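Local structure of macrolide 2'-phosphotransferase MphH (Brachybacterium faecium, 5UXD) at residues A[48-53]-A[88-93]; A[131-136]-A[191-196]; A[222-227]-A[254-259]. The protein binds the macrolide azithromycin and, as a member of the macrolide 2'-phosphotransferase family, probably inactivates such antibiotics by transferring phosphate to their 2'-hydroxyl. One frame throughout, in Å; residues are numbered along the deposited sequence. Where two conformers were deposited one is given.

Interaction 1: residues A[48-53]-A[88-93]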
loop_
_atom_site.group_PDB
_atom_site.type_symbol
_atom_site.label_atom_id
_atom_site.label_comp_id
_atom_site.label_asym_id
_atom_site.label_seq_id
_atom_site.Cartn_x
_atom_site.Cartn_y
_atom_site.Cartn_z
ATOM N N TRP A 48 -18.743 -8.517 -7.993
ATOM C CA TRP A 48 -17.551 -8.356 -8.810
ATOM C C TRP A 48 -17.036 -6.927 -8.728
ATOM O O TRP A 48 -17.804 -5.979 -8.530
ATOM C CB TRP A 48 -17.839 -8.720 -10.281
ATOM C CG TRP A 48 -17.854 -10.196 -10.527
ATOM C CD1 TRP A 48 -18.901 -11.051 -10.347
ATOM C CD2 TRP A 48 -16.748 -10.999 -10.975
ATOM N NE1 TRP A 48 -18.518 -12.335 -10.660
ATOM C CE2 TRP A 48 -17.201 -12.328 -11.042
ATOM C CE3 TRP A 48 -15.420 -10.716 -11.314
ATOM C CZ2 TRP A 48 -16.382 -13.377 -11.456
ATOM C CZ3 TRP A 48 -14.602 -11.757 -11.727
ATOM C CH2 TRP A 48 -15.089 -13.073 -11.789
ATOM N N VAL A 49 -15.721 -6.788 -8.879
ATOM C CA VAL A 49 -15.052 -5.507 -9.072
ATOM C C VAL A 49 -14.443 -5.495 -10.469
ATOM O O VAL A 49 -13.818 -6.476 -10.896
ATOM C CB VAL A 49 -13.963 -5.274 -8.005
ATOM C CG1 VAL A 49 -13.297 -3.908 -8.194
ATOM C CG2 VAL A 49 -14.555 -5.406 -6.606
ATOM N N LEU A 50 -14.625 -4.387 -11.180
ATOM C CA LEU A 50 -14.059 -4.208 -12.509
ATOM C C LEU A 50 -13.103 -3.026 -12.471
ATOM O O LEU A 50 -13.445 -1.964 -11.945
ATOM C CB LEU A 50 -15.160 -3.987 -13.553
ATOM C CG LEU A 50 -15.997 -5.226 -13.880
ATOM C CD1 LEU A 50 -17.077 -5.467 -12.817
ATOM C CD2 LEU A 50 -16.626 -5.109 -15.264
ATOM N N ARG A 51 -11.895 -3.221 -13.005
ATOM C CA ARG A 51 -10.908 -2.151 -13.118
ATOM C C ARG A 51 -10.661 -1.893 -14.595
ATOM O O ARG A 51 -10.270 -2.809 -15.326
ATOM C CB ARG A 51 -9.596 -2.506 -12.409
ATOM C CG ARG A 51 -9.760 -2.865 -10.949
ATOM C CD ARG A 51 -8.425 -3.328 -10.365
ATOM N NE ARG A 51 -7.478 -2.230 -10.208
ATOM C CZ ARG A 51 -6.154 -2.364 -10.277
ATOM N NH1 ARG A 51 -5.612 -3.548 -10.522
ATOM N NH2 ARG A 51 -5.371 -1.308 -10.109
ATOM N N LEU A 52 -10.905 -0.657 -15.035
ATOM C CA LEU A 52 -10.756 -0.312 -16.446
ATOM C C LEU A 52 -9.537 0.577 -16.644
ATOM O O LEU A 52 -9.554 1.741 -16.219
ATOM C CB LEU A 52 -12.014 0.388 -16.961
ATOM C CG LEU A 52 -13.207 -0.528 -17.265
ATOM C CD1 LEU A 52 -13.866 -1.054 -15.995
ATOM C CD2 LEU A 52 -14.202 0.235 -18.103
ATOM N N PRO A 53 -8.471 0.091 -17.288
ATOM C CA PRO A 53 -7.256 0.910 -17.439
ATOM C C PRO A 53 -7.515 2.134 -18.308
ATOM O O PRO A 53 -8.016 2.024 -19.430
ATOM C CB PRO A 53 -6.251 -0.051 -18.093
ATOM C CG PRO A 53 -6.798 -1.446 -17.786
ATOM C CD PRO A 53 -8.295 -1.278 -17.799
ATOM N N SER A 88 -5.892 -5.924 -21.500
ATOM C CA SER A 88 -5.608 -4.508 -21.726
ATOM C C SER A 88 -6.795 -3.621 -21.368
ATOM O O SER A 88 -6.609 -2.479 -20.931
ATOM C CB SER A 88 -5.224 -4.277 -23.192
ATOM O OG SER A 88 -3.966 -4.843 -23.497
ATOM N N GLU A 89 -8.025 -4.103 -21.604
ATOM C CA GLU A 89 -9.234 -3.309 -21.414
ATOM C C GLU A 89 -10.023 -3.669 -20.160
ATOM O O GLU A 89 -10.969 -2.946 -19.823
ATOM C CB GLU A 89 -10.163 -3.422 -22.643
ATOM C CG GLU A 89 -10.609 -4.839 -23.009
ATOM C CD GLU A 89 -11.657 -4.878 -24.133
ATOM O OE1 GLU A 89 -11.913 -3.835 -24.779
ATOM O OE2 GLU A 89 -12.236 -5.957 -24.367
ATOM N N LEU A 90 -9.656 -4.727 -19.435
ATOM C CA LEU A 90 -10.459 -5.049 -18.257
ATOM C C LEU A 90 -9.726 -6.018 -17.352
ATOM O O LEU A 90 -9.290 -7.084 -17.799
ATOM C CB LEU A 90 -11.814 -5.646 -18.656
ATOM C CG LEU A 90 -12.671 -6.217 -17.516
ATOM C CD1 LEU A 90 -13.262 -5.081 -16.677
ATOM C CD2 LEU A 90 -13.772 -7.131 -18.062
ATOM N N ILE A 91 -9.708 -5.649 -16.077
ATOM C CA ILE A 91 -9.265 -6.496 -14.979
ATOM C C ILE A 91 -10.465 -6.703 -14.060
ATOM O O ILE A 91 -11.112 -5.732 -13.659
ATOM C CB ILE A 91 -8.078 -5.856 -14.230
ATOM C CG1 ILE A 91 -6.856 -5.771 -15.159
ATOM C CG2 ILE A 91 -7.784 -6.590 -12.896
ATOM C CD1 ILE A 91 -5.767 -4.766 -14.701
ATOM N N ALA A 92 -10.786 -7.959 -13.746
ATOM C CA ALA A 92 -11.991 -8.221 -12.961
ATOM C C ALA A 92 -11.734 -9.289 -11.912
ATOM O O ALA A 92 -11.064 -10.287 -12.186
ATOM C CB ALA A 92 -13.158 -8.663 -13.845
ATOM N N TYR A 93 -12.299 -9.105 -10.721
ATOM C CA TYR A 93 -12.114 -10.104 -9.676
ATOM C C TYR A 93 -13.296 -10.073 -8.719
ATOM O O TYR A 93 -13.960 -9.044 -8.578
ATOM C CB TYR A 93 -10.796 -9.877 -8.919
ATOM C CG TYR A 93 -10.606 -8.481 -8.379
ATOM C CD1 TYR A 93 -10.005 -7.492 -9.151
ATOM C CD2 TYR A 93 -11.018 -8.152 -7.091
ATOM C CE1 TYR A 93 -9.828 -6.216 -8.655
ATOM C CE2 TYR A 93 -10.843 -6.879 -6.592
ATOM C CZ TYR A 93 -10.249 -5.917 -7.381
ATOM O OH TYR A 93 -10.069 -4.648 -6.890
#
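Arg51 N donates to Ile91 O at 2.7 Å in an almost straight bond, the shortest of four that join strand 48-53 to residues 91-93, the strand part of 88-93, in antiparallel fashion. Both belong to the N-terminal lobe of a kinase-like aminoglycoside phosphotransferase (APH) fold. Ile91 N returns a bond to Arg51 O, and Val49 and Tyr93 exchange a second reciprocal pair, so the hydrogen-bonded pairs bracket the non-hydrogen-bonded pair Leu50 with Ala92. At that middle pair the CA atoms approach to 4.5 Å, and Ala92 CA and Leu50 CA each add a CA-H...O contact, to Val49 O and Ile91 O respectively.

The two faces of the sheet differ in chemistry. On the face of Leu50 and Ala92, the end of Leu90 reaches across, CD1 touching Leu52 CD1 and, in the conformer given, Leu50 CD2; helix 7-16 packs against this apolar side. The other face carries Val49, Arg51, Ile91 and Tyr93, of which Arg51 and Tyr93 line the GDP site seen in another structure of this protein; no nucleotide is bound here. Tyr93 has CG between its backbone N and carbonyl carbon (chi1 53°), which swings the ring over the neighbouring strand. Val49 CB then sits over one ring face, 4.0 Å from the centroid, in a CH-pi contact. Arg51 approaches differently: its CD meets the ring edge, near the plane, beside Tyr93 CE1, and the guanidinium is turned 65° from the ring and makes a cation-pi contact with Phe35. Next to Val49 along the strand, Trp48 sets the edge of its six-membered ring against Ala92 C, and its CE3 comes within 3.4 Å of Tyr93 C.

Interaction 2: residues A[131-136]-A[191-196]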
loop_
_atom_site.group_PDB
_atom_site.type_symbol
_atom_site.label_atom_id
_atom_site.label_comp_id
_atom_site.label_asym_id
_atom_site.label_seq_id
_atom_site.Cartn_x
_atom_site.Cartn_y
_atom_site.Cartn_z
ATOM N N GLN A 131 3.266 -13.656 8.015
ATOM C CA GLN A 131 2.992 -14.557 6.897
ATOM C C GLN A 131 3.480 -13.961 5.585
ATOM O O GLN A 131 4.083 -14.664 4.763
ATOM C CB GLN A 131 1.491 -14.867 6.807
ATOM C CG GLN A 131 1.128 -16.294 7.186
ATOM C CD GLN A 131 -0.144 -16.797 6.504
ATOM O OE1 GLN A 131 -1.072 -16.032 6.247
ATOM N NE2 GLN A 131 -0.187 -18.095 6.216
ATOM N N LEU A 132 3.228 -12.669 5.372
ATOM C CA LEU A 132 3.723 -12.011 4.167
ATOM C C LEU A 132 5.247 -12.043 4.117
ATOM O O LEU A 132 5.843 -12.335 3.073
ATOM C CB LEU A 132 3.212 -10.571 4.113
ATOM C CG LEU A 132 3.734 -9.759 2.926
ATOM C CD1 LEU A 132 3.205 -10.302 1.609
ATOM C CD2 LEU A 132 3.443 -8.275 3.063
ATOM N N HIS A 133 5.896 -11.745 5.246
ATOM C CA HIS A 133 7.348 -11.657 5.272
ATOM C C HIS A 133 8.019 -13.019 5.196
ATOM O O HIS A 133 9.231 -13.080 4.956
ATOM C CB HIS A 133 7.785 -10.909 6.530
ATOM C CG HIS A 133 7.457 -9.447 6.490
ATOM N ND1 HIS A 133 7.932 -8.547 7.420
ATOM C CD2 HIS A 133 6.710 -8.727 5.615
ATOM C CE1 HIS A 133 7.493 -7.338 7.120
ATOM N NE2 HIS A 133 6.747 -7.421 6.030
ATOM N N ALA A 134 7.265 -14.104 5.396
ATOM C CA ALA A 134 7.792 -15.456 5.239
ATOM C C ALA A 134 7.829 -15.912 3.787
ATOM O O ALA A 134 8.420 -16.964 3.497
ATOM C CB ALA A 134 6.956 -16.436 6.066
ATOM N N VAL A 135 7.225 -15.147 2.875
ATOM C CA VAL A 135 7.091 -15.573 1.482
ATOM C C VAL A 135 8.464 -15.627 0.825
ATOM O O VAL A 135 9.308 -14.755 1.052
ATOM C CB VAL A 135 6.144 -14.623 0.727
ATOM C CG1 VAL A 135 6.241 -14.845 -0.786
ATOM C CG2 VAL A 135 4.711 -14.795 1.199
ATOM N N ASP A 136 8.684 -16.662 0.004
ATOM C CA ASP A 136 9.969 -16.893 -0.646
ATOM C C ASP A 136 10.388 -15.672 -1.463
ATOM O O ASP A 136 9.694 -15.267 -2.401
ATOM C CB ASP A 136 9.859 -18.140 -1.530
ATOM C CG ASP A 136 11.133 -18.441 -2.295
ATOM O OD1 ASP A 136 12.211 -18.572 -1.678
ATOM O OD2 ASP A 136 11.048 -18.572 -3.527
ATOM N N HIS A 191 18.002 -7.757 7.294
ATOM C CA HIS A 191 17.468 -8.713 6.340
ATOM C C HIS A 191 16.324 -8.031 5.605
ATOM O O HIS A 191 15.703 -7.091 6.127
ATOM C CB HIS A 191 16.991 -10.016 7.014
ATOM C CG HIS A 191 15.760 -9.863 7.864
ATOM N ND1 HIS A 191 15.735 -9.116 9.024
ATOM C CD2 HIS A 191 14.511 -10.380 7.725
ATOM C CE1 HIS A 191 14.529 -9.177 9.563
ATOM N NE2 HIS A 191 13.765 -9.932 8.791
ATOM N N SER A 192 16.100 -8.481 4.372
ATOM C CA SER A 192 15.081 -8.038 3.432
ATOM C C SER A 192 13.990 -9.088 3.300
ATOM O O SER A 192 14.250 -10.294 3.375
ATOM C CB SER A 192 15.687 -7.754 2.056
ATOM O OG SER A 192 16.718 -6.794 2.139
ATOM N N VAL A 193 12.740 -8.649 3.143
ATOM C CA VAL A 193 11.578 -9.522 3.017
ATOM C C VAL A 193 10.673 -8.947 1.939
ATOM O O VAL A 193 10.802 -7.792 1.540
ATOM C CB VAL A 193 10.782 -9.636 4.335
ATOM C CG1 VAL A 193 11.623 -10.304 5.446
ATOM C CG2 VAL A 193 10.307 -8.251 4.774
ATOM N N LEU A 194 9.722 -9.763 1.482
ATOM C CA LEU A 194 8.638 -9.242 0.659
ATOM C C LEU A 194 7.756 -8.345 1.510
ATOM O O LEU A 194 7.307 -8.753 2.587
ATOM C CB LEU A 194 7.814 -10.383 0.072
ATOM C CG LEU A 194 6.498 -9.993 -0.621
ATOM C CD1 LEU A 194 6.760 -9.054 -1.803
ATOM C CD2 LEU A 194 5.720 -11.224 -1.084
ATOM N N THR A 195 7.538 -7.115 1.054
ATOM C CA THR A 195 6.722 -6.166 1.801
ATOM C C THR A 195 5.558 -5.668 0.952
ATOM O O THR A 195 5.610 -5.665 -0.281
ATOM C CB THR A 195 7.535 -4.953 2.295
ATOM O OG1 THR A 195 7.972 -4.163 1.180
ATOM C CG2 THR A 195 8.754 -5.396 3.123
ATOM N N HIS A 196 4.501 -5.240 1.645
ATOM C CA HIS A 196 3.378 -4.561 1.001
ATOM C C HIS A 196 3.709 -3.106 0.651
ATOM O O HIS A 196 3.470 -2.665 -0.480
ATOM C CB HIS A 196 2.149 -4.627 1.905
ATOM C CG HIS A 196 0.942 -3.952 1.329
ATOM N ND1 HIS A 196 0.781 -2.583 1.339
ATOM C CD2 HIS A 196 -0.164 -4.456 0.732
ATOM C CE1 HIS A 196 -0.366 -2.271 0.765
ATOM N NE2 HIS A 196 -0.964 -3.391 0.394
HETATM O O HOH W 1 10.016 -12.529 2.442
#
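Val193 points a methyl squarely at the imidazole of His133: its CG2 stands over the middle of one ring face, 3.5 Å from the centroid and only 9° off the ring normal, a CH-pi contact of nearly ideal alignment. That methyl occupies the position between the backbone N and carbonyl carbon of Val193, while CG1 turns to His133 CB and the His133 carbonyl. The ring itself is fixed by hydrogen bonds at both nitrogens, ND1 with Tyr248 OH and NE2 with Asp228 OD2, so its face is presented at a set angle. His133 CD2 also lies 3.1 Å from Leu194 O, a carbonyl buried here without a hydrogen-bonding partner in the model.

The two leucines cross at about a right angle. Leu132 CG runs anti to its backbone N (chi1 177°), and the branch divides its work: CD1 packs on Leu194 CD2 at 3.8 Å, whereas CD2 passes beside His196 N. Val135 CG1 comes to the same Leu194 methyl obliquely, so Leu194 CD2 touches both Leu132 CD1 and Val135 CG1.

This is the C-terminal lobe of the kinase-like fold, where helix 119-133 meets the short strand 193-195 just ahead of the segment that probably corresponds to the catalytic loop of protein kinases. His196 lies close to His203 and Asp216, residues that bind magnesium in another structure of this protein; its backbone N shares Asp228 OD2 with His133 NE2, so one carboxylate oxygen ties the ring of His133 to the backbone of His196.

No direct hydrogen bond crosses between 131-136 and 191-196. One water bridges them instead, donating to His133 O and Val135 O, both at 2.7 Å, and accepting from Leu194 N.

Interaction 3: residues A[222-227]-A[254-259]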
loop_
_atom_site.group_PDB
_atom_site.type_symbol
_atom_site.label_atom_id
_atom_site.label_comp_id
_atom_site.label_asym_id
_atom_site.label_seq_id
_atom_site.Cartn_x
_atom_site.Cartn_y
_atom_site.Cartn_z
ATOM N N VAL A 222 10.684 -6.221 -2.401
ATOM C CA VAL A 222 11.531 -6.864 -1.394
ATOM C C VAL A 222 12.446 -5.806 -0.788
ATOM O O VAL A 222 13.119 -5.051 -1.504
ATOM C CB VAL A 222 12.326 -8.037 -1.994
ATOM C CG1 VAL A 222 13.391 -8.531 -0.985
ATOM C CG2 VAL A 222 11.384 -9.170 -2.373
ATOM N N GLY A 223 12.451 -5.746 0.539
ATOM C CA GLY A 223 13.193 -4.705 1.223
ATOM C C GLY A 223 12.912 -4.644 2.713
ATOM O O GLY A 223 12.789 -5.675 3.373
ATOM N N ASP A 224 12.801 -3.435 3.238
ATOM C CA ASP A 224 12.807 -3.185 4.690
ATOM C C ASP A 224 11.556 -3.739 5.366
ATOM O O ASP A 224 10.450 -3.260 5.086
ATOM C CB ASP A 224 12.937 -1.666 4.905
ATOM C CG ASP A 224 13.078 -1.254 6.382
ATOM O OD1 ASP A 224 12.920 -2.090 7.297
ATOM O OD2 ASP A 224 13.338 -0.056 6.612
ATOM N N PRO A 225 11.683 -4.726 6.265
ATOM C CA PRO A 225 10.495 -5.252 6.969
ATOM C C PRO A 225 9.710 -4.199 7.741
ATOM O O PRO A 225 8.496 -4.359 7.944
ATOM C CB PRO A 225 11.098 -6.295 7.923
ATOM C CG PRO A 225 12.398 -6.713 7.258
ATOM C CD PRO A 225 12.917 -5.464 6.600
ATOM N N ALA A 226 10.374 -3.131 8.201
ATOM C CA ALA A 226 9.694 -2.128 9.018
ATOM C C ALA A 226 8.610 -1.388 8.252
ATOM O O ALA A 226 7.674 -0.851 8.864
ATOM C CB ALA A 226 10.713 -1.121 9.554
ATOM N N LYS A 227 8.736 -1.302 6.928
ATOM C CA LYS A 227 7.747 -0.573 6.139
ATOM C C LYS A 227 6.327 -1.024 6.451
ATOM O O LYS A 227 5.393 -0.207 6.426
ATOM C CB LYS A 227 8.025 -0.757 4.652
ATOM C CG LYS A 227 9.328 -0.176 4.184
ATOM C CD LYS A 227 9.511 -0.442 2.695
ATOM C CE LYS A 227 8.455 0.285 1.866
ATOM N NZ LYS A 227 8.754 0.199 0.403
ATOM N N ARG A 254 11.258 -11.402 12.449
ATOM C CA ARG A 254 12.540 -11.198 13.128
ATOM C C ARG A 254 12.791 -9.702 13.323
ATOM O O ARG A 254 13.605 -9.090 12.617
ATOM C CB ARG A 254 13.675 -11.876 12.359
ATOM C CG ARG A 254 13.508 -13.410 12.321
ATOM C CD ARG A 254 14.630 -14.150 11.578
ATOM N NE ARG A 254 14.746 -13.715 10.191
ATOM C CZ ARG A 254 13.849 -13.972 9.241
ATOM N NH1 ARG A 254 12.751 -14.666 9.520
ATOM N NH2 ARG A 254 14.046 -13.525 8.006
ATOM N N PRO A 255 12.110 -9.081 14.284
ATOM C CA PRO A 255 12.327 -7.654 14.533
ATOM C C PRO A 255 13.654 -7.444 15.242
ATOM O O PRO A 255 14.266 -8.390 15.740
ATOM C CB PRO A 255 11.143 -7.272 15.429
ATOM C CG PRO A 255 10.846 -8.517 16.184
ATOM C CD PRO A 255 11.159 -9.671 15.241
ATOM N N TRP A 256 14.119 -6.195 15.247
ATOM C CA TRP A 256 15.369 -5.818 15.899
ATOM C C TRP A 256 15.096 -4.707 16.915
ATOM O O TRP A 256 14.060 -4.035 16.847
ATOM C CB TRP A 256 16.419 -5.364 14.866
ATOM C CG TRP A 256 15.911 -4.298 13.903
ATOM C CD1 TRP A 256 16.146 -2.957 13.976
ATOM C CD2 TRP A 256 15.077 -4.496 12.737
ATOM N NE1 TRP A 256 15.513 -2.307 12.937
ATOM C CE2 TRP A 256 14.862 -3.228 12.159
ATOM C CE3 TRP A 256 14.506 -5.621 12.127
ATOM C CZ2 TRP A 256 14.093 -3.050 10.997
ATOM C CZ3 TRP A 256 13.750 -5.446 10.970
ATOM C CH2 TRP A 256 13.541 -4.165 10.425
ATOM N N PRO A 257 15.989 -4.515 17.898
ATOM C CA PRO A 257 15.678 -3.596 19.014
ATOM C C PRO A 257 15.299 -2.180 18.608
ATOM O O PRO A 257 14.398 -1.599 19.212
ATOM C CB PRO A 257 16.973 -3.606 19.835
ATOM C CG PRO A 257 17.525 -4.997 19.613
ATOM C CD PRO A 257 17.164 -5.352 18.180
ATOM N N GLY A 258 15.963 -1.596 17.625
ATOM C CA GLY A 258 15.612 -0.235 17.269
ATOM C C GLY A 258 14.528 -0.103 16.212
ATOM O O GLY A 258 14.415 0.956 15.585
ATOM N N LEU A 259 13.711 -1.150 16.022
ATOM C CA LEU A 259 12.723 -1.111 14.944
ATOM C C LEU A 259 11.677 -0.025 15.178
ATOM O O LEU A 259 11.303 0.679 14.233
ATOM C CB LEU A 259 12.050 -2.475 14.773
ATOM C CG LEU A 259 11.079 -2.707 13.599
ATOM C CD1 LEU A 259 11.143 -4.158 13.124
ATOM C CD2 LEU A 259 9.663 -2.337 13.972
#
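Trp256 pushes the far edge of its six-membered ring against the turn formed by Asp224, Pro225 and Ala226. The foremost atom, CH2, comes down beside three groups at once: it is 3.8 Å from Asp224 OD1 and only slightly farther from Pro225 CD and Ala226 N. The carboxylate oxygen lies at the ring edge, near its plane, while the proline and the peptide N approach obliquely. On one side of this tip CZ3 rests against Pro225 CB and CG; on the other, CZ2 touches Ala226 CB. The knob is thus the indole's benzo edge, and the hollow is a shallow notch walled by a proline ring and an alanine methyl.

An Asx turn gives that notch its shape. Asp224 OD1 accepts from Ala226 N at 2.9 Å, the N-H arriving from well above the carboxylate plane; with CG anti to the backbone N (chi1 -175°), the carboxylate leans forward along the chain to reach it. Its other oxygen, OD2, bonds to His262 NE2.

On the opposing side, Trp256 begins a type I turn that ends at Leu259. In the conformer given, Leu259 CG lends a second, looser bump to Ala226 CB, 4.4 Å away. Trp256 NE1 is tied to Cys187 O.

The contact is structural packing in the C-terminal lobe: the loop 222-227, leading to helix 230-235, is wedged between helix 238-250, whose Tyr248 touches Pro225, and helix 259-268, which has Gly258 at its N-cap position and whose Cys263 and Met266 face Ala226.

Interaction 1 lies in the N-terminal lobe, about 27 Å between centres from interaction 2 and 34 Å from interaction 3, and touches neither. It is partly buried and is held by regular strand-to-strand bonds. Interactions 2 and 3 are buried neighbours in the C-terminal lobe, with no direct hydrogen bond across either: a water and a methyl-on-imidazole contact serve the former, the edge of an indole in a turn the latter. These two share a seam, since Val193 O probably bonds Gly223 N at 2.8 Å. Nucleotide-binding residues occur in interaction 1, interaction 2 ends near residues that bind magnesium in another structure of the protein, and interaction 3 lies away from both.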